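Local coordinates for hydrogenase expression/formation protein (hypb) (Archaeoglobus fulgidus, PDB 2WSM) that probably binds and hydrolyses GTP and binds nickel and zinc as a maturation factor for hydrogenase, at residues 67-70 and 71-74; 93-96 and 97-100; 143-146 and 147-151. All coordinates share one frame; numbering follows the deposited sequence.

Interaction 1 of 3, residues 67-70 and 71-74; sequences VVSK and ADYE
Ser69 and Asp72 answer each other across the first turn of helix 70-77. Two hydrogen bonds join them: the backbone N of Asp72 donates to Ser69 OG at 3.3 Å, with an N-H...O angle of 159°, and the same hydroxyl donates weakly to Asp72 OD2 at 3.2 Å. With OG between its backbone N and carbonyl carbon (chi1 73°), the Ser69 hydroxyl faces the helix start, within reach of both partners. This is an N-cap, a textbook way of satisfying an amide of the first turn that has no helical carbonyl one turn earlier to bond to. Main-chain bonds then take over, from Tyr73 N to Ser69 O at 3.1 Å and from Glu74 N to Lys70 O at 2.9 Å. The cap ends the loop that leaves strand 60-64 of the P-loop NTPase fold. Val68 and Asp72 both touch Thr44 at the start of helix 43-54, within a probable Walker A loop, and Asp72 OD1 also lies close to the like-charged Glu48. The aromatic contact is of another kind: Tyr73 turns a ring edge to the backbone, with Val68 O at that edge in the ring plane and CD2 of Tyr73 3.3 Å from Ser69 O. With an alanine here, the carbonyls of Val68 and Ser69 would probably lose this aromatic edge and the loop before the helix would be less firmly covered.

Interaction 2 of 3, residues 93-96 and 97-100; sequences HLDA and HMIY
Two flat groups frame this turn, the carboxylate of Asp95, which holds the backbone of Met98, and the imidazole of His93, a residue whose backbone O meets the Met98 methyl. Met98 N approaches Asp95 OD1 nearly end-on to the C-O bond, at 3.0 Å. The His93 ring, stacked with Phe126, uses its edge: ND1 donates to Leu94 O at 2.6 Å along an almost straight line (174°), the oxygen lying in the ring plane while the nitrogen stands above the carbonyl plane. Asp95 is thus the N-cap of the short, weakly bonded helix 96-100, in the connection between strands 82-85 and 111-118 of the nucleotide-binding domain. With CG between its backbone N and carbonyl carbon (chi1 57°), the carboxylate is turned over the helix start, and Met98 N also bonds weakly to Asp95 O. The extended Met98 chain runs back along the loop, its SD 3.6 Å from Leu94 CA and 3.9 Å from Leu94 CD2, its CE 3.3 Å from His93 O. Leu94 and Ile99 both rest on Ile114 of strand 111-118; Asn14 and Asn21 of helix 12-28 bond to the backbone of Ala96, and His93 packs against Cys92 of the second subunit.

Interaction 3 of 3, residues 143-146 and 147-151; sequences DDVV and EKHPE
From Asp144 to His149 the backbone makes one short, weakly bonded helical turn, with Lys148 N donating to Asp144 O at 3.0 Å and His149 N donating to Val146 O at 3.1 Å. Pro150 has no N-H to offer Val146 O, which fits a helix that stops here and a second, 150-154, that starts with His149 as its N-cap residue. The His149 side chain supplies a further bond: ND1 donates to Val145 O at 2.9 Å (157°), on a lone pair in the carbonyl plane, with Val145 O lying near the plane of the ring. With CG beside the backbone N (chi1 -59°), the ring folds back over the turn, and Val145 CG2 touches ND1 at 3.7 Å. Farther out, the extended Lys148 chain passes alongside the Asp144 carbonyl and ends in a salt bridge, NZ to OD2 of Asp144 at 3.2 Å. Glu147 lays its CG 3.2 Å from Asp144 O, but its carboxylate pairs with Lys176 of helix 174-184. A water bridges the turn, donating to Asp143 O and accepting from Glu147 N. Val145 packs on Leu120 and Met177, while Pro150 meets Pro150 of the second subunit and His149 packs on Glu151 of that subunit. The ND1 bond implies a proton on that nitrogen, and Lys148 is likely to offset the charge of Asp144, as Lys176 probably does that of Glu147.

How the interactions relate
Read from the N terminus, the three contacts come in series; none encloses or crosses another, and each closes a turn of its own chain where a helix starts or stops. Interaction 1 opens helix 70-77 after strand 60-64, close to the probable phosphate-binding loop. Interaction 2 opens helix 96-100 beyond edge strand 82-85 and ties it to helix 12-28 and strand 111-118. Interaction 3 follows strand 132-138, joins two short helices and leans on helix 174-184. The centres of interactions 1 and 2 lie about 21 Å apart, and those of interactions 2 and 3 about 25 Å. Interactions 2 and 3 both reach the second subunit, whereas interaction 1 touches no other chain of the assembly.

Interaction 1 of 3, residues 67-70 and 71-74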
# COMPACT_ATOMS: atom_id res chain seq x y z
N VAL A 67 -8.53 -3.46 14.11
CA VAL A 67 -9.64 -3.75 15.01
C VAL A 67 -9.15 -4.73 16.06
O VAL A 67 -8.58 -5.77 15.74
CB VAL A 67 -10.88 -4.33 14.29
CG1 VAL A 67 -11.90 -4.80 15.31
CG2 VAL A 67 -11.49 -3.28 13.36
N VAL A 68 -9.36 -4.38 17.32
CA VAL A 68 -8.91 -5.22 18.42
C VAL A 68 -10.11 -5.73 19.22
O VAL A 68 -11.06 -4.99 19.48
CB VAL A 68 -7.94 -4.46 19.34
CG1 VAL A 68 -7.76 -5.19 20.65
CG2 VAL A 68 -6.60 -4.26 18.63
N SER A 69 -10.06 -7.01 19.58
CA SER A 69 -11.13 -7.64 20.34
C SER A 69 -11.29 -6.98 21.70
O SER A 69 -10.43 -6.23 22.14
CB SER A 69 -10.83 -9.12 20.53
OG SER A 69 -9.79 -9.28 21.48
N LYS A 70 -12.41 -7.27 22.37
CA LYS A 70 -12.69 -6.69 23.67
C LYS A 70 -11.70 -7.16 24.71
O LYS A 70 -11.26 -6.38 25.56
CB LYS A 70 -14.12 -7.02 24.11
CG LYS A 70 -15.21 -6.42 23.22
CD LYS A 70 -16.60 -6.68 23.79
CE LYS A 70 -17.67 -5.95 22.98
NZ LYS A 70 -19.01 -6.02 23.63
N ALA A 71 -11.34 -8.44 24.63
CA ALA A 71 -10.40 -9.04 25.57
C ALA A 71 -9.04 -8.36 25.49
O ALA A 71 -8.40 -8.11 26.51
CB ALA A 71 -10.26 -10.53 25.32
N ASP A 72 -8.61 -8.07 24.27
CA ASP A 72 -7.33 -7.41 24.05
C ASP A 72 -7.35 -5.95 24.50
O ASP A 72 -6.35 -5.43 24.97
CB ASP A 72 -6.89 -7.53 22.59
CG ASP A 72 -6.30 -8.88 22.27
OD1 ASP A 72 -5.57 -9.43 23.12
OD2 ASP A 72 -6.57 -9.40 21.17
N TYR A 73 -8.50 -5.29 24.35
CA TYR A 73 -8.62 -3.92 24.85
C TYR A 73 -8.56 -3.88 26.38
O TYR A 73 -7.92 -3.01 26.96
CB TYR A 73 -9.88 -3.24 24.33
CG TYR A 73 -9.62 -2.49 23.05
CD1 TYR A 73 -8.92 -1.29 23.06
CD2 TYR A 73 -10.07 -2.98 21.84
CE1 TYR A 73 -8.67 -0.61 21.89
CE2 TYR A 73 -9.83 -2.30 20.67
CZ TYR A 73 -9.13 -1.12 20.70
OH TYR A 73 -8.89 -0.45 19.52
N GLU A 74 -9.23 -4.83 27.01
CA GLU A 74 -9.14 -4.97 28.45
C GLU A 74 -7.70 -5.22 28.85
O GLU A 74 -7.19 -4.63 29.80
CB GLU A 74 -10.02 -6.13 28.93
CG GLU A 74 -10.18 -6.18 30.44
CD GLU A 74 -11.41 -6.95 30.85
OE1 GLU A 74 -11.60 -8.10 30.38
OE2 GLU A 74 -12.20 -6.41 31.66

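Interaction 2 of 3, residues 93-96 and 97-100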
# COMPACT_ATOMS: atom_id res chain seq x y z
N HIS A 93 -4.88 2.25 5.54
CA HIS A 93 -3.66 2.72 6.19
C HIS A 93 -3.98 3.88 7.12
O HIS A 93 -4.97 4.57 6.92
CB HIS A 93 -2.71 3.25 5.12
CG HIS A 93 -3.23 4.48 4.43
ND1 HIS A 93 -3.04 5.75 4.93
CD2 HIS A 93 -3.97 4.62 3.31
CE1 HIS A 93 -3.63 6.62 4.13
NE2 HIS A 93 -4.20 5.97 3.14
N LEU A 94 -3.14 4.11 8.13
CA LEU A 94 -3.26 5.33 8.92
C LEU A 94 -2.66 6.51 8.14
O LEU A 94 -1.88 6.32 7.20
CB LEU A 94 -2.54 5.20 10.27
CG LEU A 94 -2.83 3.98 11.17
CD1 LEU A 94 -1.90 3.99 12.38
CD2 LEU A 94 -4.29 3.92 11.60
N ASP A 95 -3.04 7.72 8.52
CA ASP A 95 -2.41 8.92 7.99
C ASP A 95 -2.25 9.93 9.11
O ASP A 95 -2.81 9.74 10.19
CB ASP A 95 -3.19 9.51 6.80
CG ASP A 95 -4.63 9.85 7.14
OD1 ASP A 95 -4.95 10.12 8.31
OD2 ASP A 95 -5.46 9.83 6.20
N ALA A 96 -1.46 10.97 8.87
CA ALA A 96 -1.17 11.96 9.90
C ALA A 96 -2.44 12.58 10.49
O ALA A 96 -2.49 12.88 11.68
CB ALA A 96 -0.23 13.03 9.35
N HIS A 97 -3.47 12.74 9.66
CA HIS A 97 -4.73 13.32 10.12
C HIS A 97 -5.43 12.48 11.18
O HIS A 97 -6.04 13.02 12.09
CB HIS A 97 -5.69 13.57 8.95
CG HIS A 97 -6.84 14.45 9.32
ND1 HIS A 97 -7.97 13.98 9.95
CD2 HIS A 97 -7.03 15.79 9.16
CE1 HIS A 97 -8.82 14.98 10.15
NE2 HIS A 97 -8.27 16.08 9.68
N MET A 98 -5.35 11.16 11.05
CA MET A 98 -6.02 10.26 11.99
C MET A 98 -5.52 10.38 13.42
O MET A 98 -6.23 10.05 14.37
CB MET A 98 -5.88 8.80 11.55
CG MET A 98 -6.78 8.39 10.42
SD MET A 98 -6.39 6.71 9.92
CE MET A 98 -7.21 6.62 8.32
N ILE A 99 -4.28 10.84 13.60
CA ILE A 99 -3.74 10.94 14.94
C ILE A 99 -3.51 12.38 15.36
O ILE A 99 -3.20 12.66 16.52
CB ILE A 99 -2.41 10.16 15.10
CG1 ILE A 99 -1.26 10.94 14.46
CG2 ILE A 99 -2.54 8.74 14.55
CD1 ILE A 99 0.06 10.19 14.50
N TYR A 100 -3.67 13.30 14.42
CA TYR A 100 -3.33 14.69 14.62
C TYR A 100 -3.99 15.27 15.87
O TYR A 100 -3.34 15.96 16.65
CB TYR A 100 -3.68 15.49 13.37
CG TYR A 100 -3.65 16.99 13.53
CD1 TYR A 100 -2.52 17.63 14.01
CD2 TYR A 100 -4.75 17.76 13.17
CE1 TYR A 100 -2.49 19.00 14.15
CE2 TYR A 100 -4.72 19.14 13.30
CZ TYR A 100 -3.59 19.75 13.79
OH TYR A 100 -3.57 21.12 13.93

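Interaction 3 of 3, residues 143-146 and 147-151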
# COMPACT_ATOMS: atom_id res chain seq x y z
N ASP A 143 7.42 -17.59 3.37
CA ASP A 143 8.78 -17.05 3.39
C ASP A 143 9.16 -16.22 2.16
O ASP A 143 10.30 -15.78 2.03
CB ASP A 143 9.81 -18.15 3.66
CG ASP A 143 9.68 -19.30 2.68
OD1 ASP A 143 9.46 -19.04 1.48
OD2 ASP A 143 9.82 -20.47 3.11
N ASP A 144 8.20 -16.01 1.26
CA ASP A 144 8.39 -15.11 0.13
C ASP A 144 7.68 -13.76 0.33
O ASP A 144 7.65 -12.92 -0.56
CB ASP A 144 7.89 -15.75 -1.16
CG ASP A 144 6.39 -16.00 -1.13
OD1 ASP A 144 5.82 -16.09 -0.02
OD2 ASP A 144 5.79 -16.09 -2.22
N VAL A 145 7.10 -13.57 1.51
CA VAL A 145 6.37 -12.35 1.82
C VAL A 145 7.28 -11.11 1.85
O VAL A 145 6.86 -10.03 1.46
CB VAL A 145 5.60 -12.48 3.16
CG1 VAL A 145 6.57 -12.73 4.29
CG2 VAL A 145 4.74 -11.23 3.43
N VAL A 146 8.52 -11.26 2.28
CA VAL A 146 9.43 -10.13 2.25
C VAL A 146 9.74 -9.73 0.82
O VAL A 146 9.65 -8.56 0.46
CB VAL A 146 10.75 -10.42 3.00
CG1 VAL A 146 11.72 -9.26 2.80
CG2 VAL A 146 10.48 -10.65 4.49
N GLU A 147 10.10 -10.70 -0.02
CA GLU A 147 10.47 -10.38 -1.38
C GLU A 147 9.30 -9.88 -2.23
O GLU A 147 9.49 -9.14 -3.18
CB GLU A 147 11.21 -11.55 -2.05
CG GLU A 147 10.39 -12.81 -2.27
CD GLU A 147 11.18 -13.88 -3.02
OE1 GLU A 147 10.96 -15.08 -2.76
OE2 GLU A 147 12.03 -13.51 -3.86
N LYS A 148 8.08 -10.29 -1.86
CA LYS A 148 6.88 -9.79 -2.52
C LYS A 148 6.55 -8.34 -2.16
O LYS A 148 5.79 -7.69 -2.87
CB LYS A 148 5.67 -10.65 -2.13
CG LYS A 148 5.54 -11.98 -2.84
CD LYS A 148 4.34 -12.73 -2.27
CE LYS A 148 3.98 -13.96 -3.08
NZ LYS A 148 2.88 -14.74 -2.43
N HIS A 149 7.10 -7.83 -1.05
CA HIS A 149 6.72 -6.50 -0.56
C HIS A 149 7.92 -5.60 -0.26
O HIS A 149 8.13 -5.19 0.88
CB HIS A 149 5.82 -6.61 0.67
CG HIS A 149 4.55 -7.37 0.41
ND1 HIS A 149 4.40 -8.70 0.73
CD2 HIS A 149 3.40 -6.99 -0.19
CE1 HIS A 149 3.20 -9.10 0.36
NE2 HIS A 149 2.57 -8.08 -0.20
N PRO A 150 8.70 -5.29 -1.29
CA PRO A 150 9.91 -4.47 -1.13
C PRO A 150 9.59 -3.07 -0.61
O PRO A 150 10.37 -2.55 0.18
CB PRO A 150 10.46 -4.36 -2.56
CG PRO A 150 9.78 -5.43 -3.34
CD PRO A 150 8.46 -5.65 -2.70
N GLU A 151 8.50 -2.47 -1.07
CA GLU A 151 8.21 -1.08 -0.74
C GLU A 151 8.09 -0.86 0.77
O GLU A 151 8.70 0.06 1.32
CB GLU A 151 6.94 -0.57 -1.43
CG GLU A 151 7.02 -0.47 -2.95
CD GLU A 151 6.34 -1.62 -3.67
OE1 GLU A 151 5.61 -1.35 -4.64
OE2 GLU A 151 6.52 -2.79 -3.26
O HOH W 1 11.03 -13.25 1.60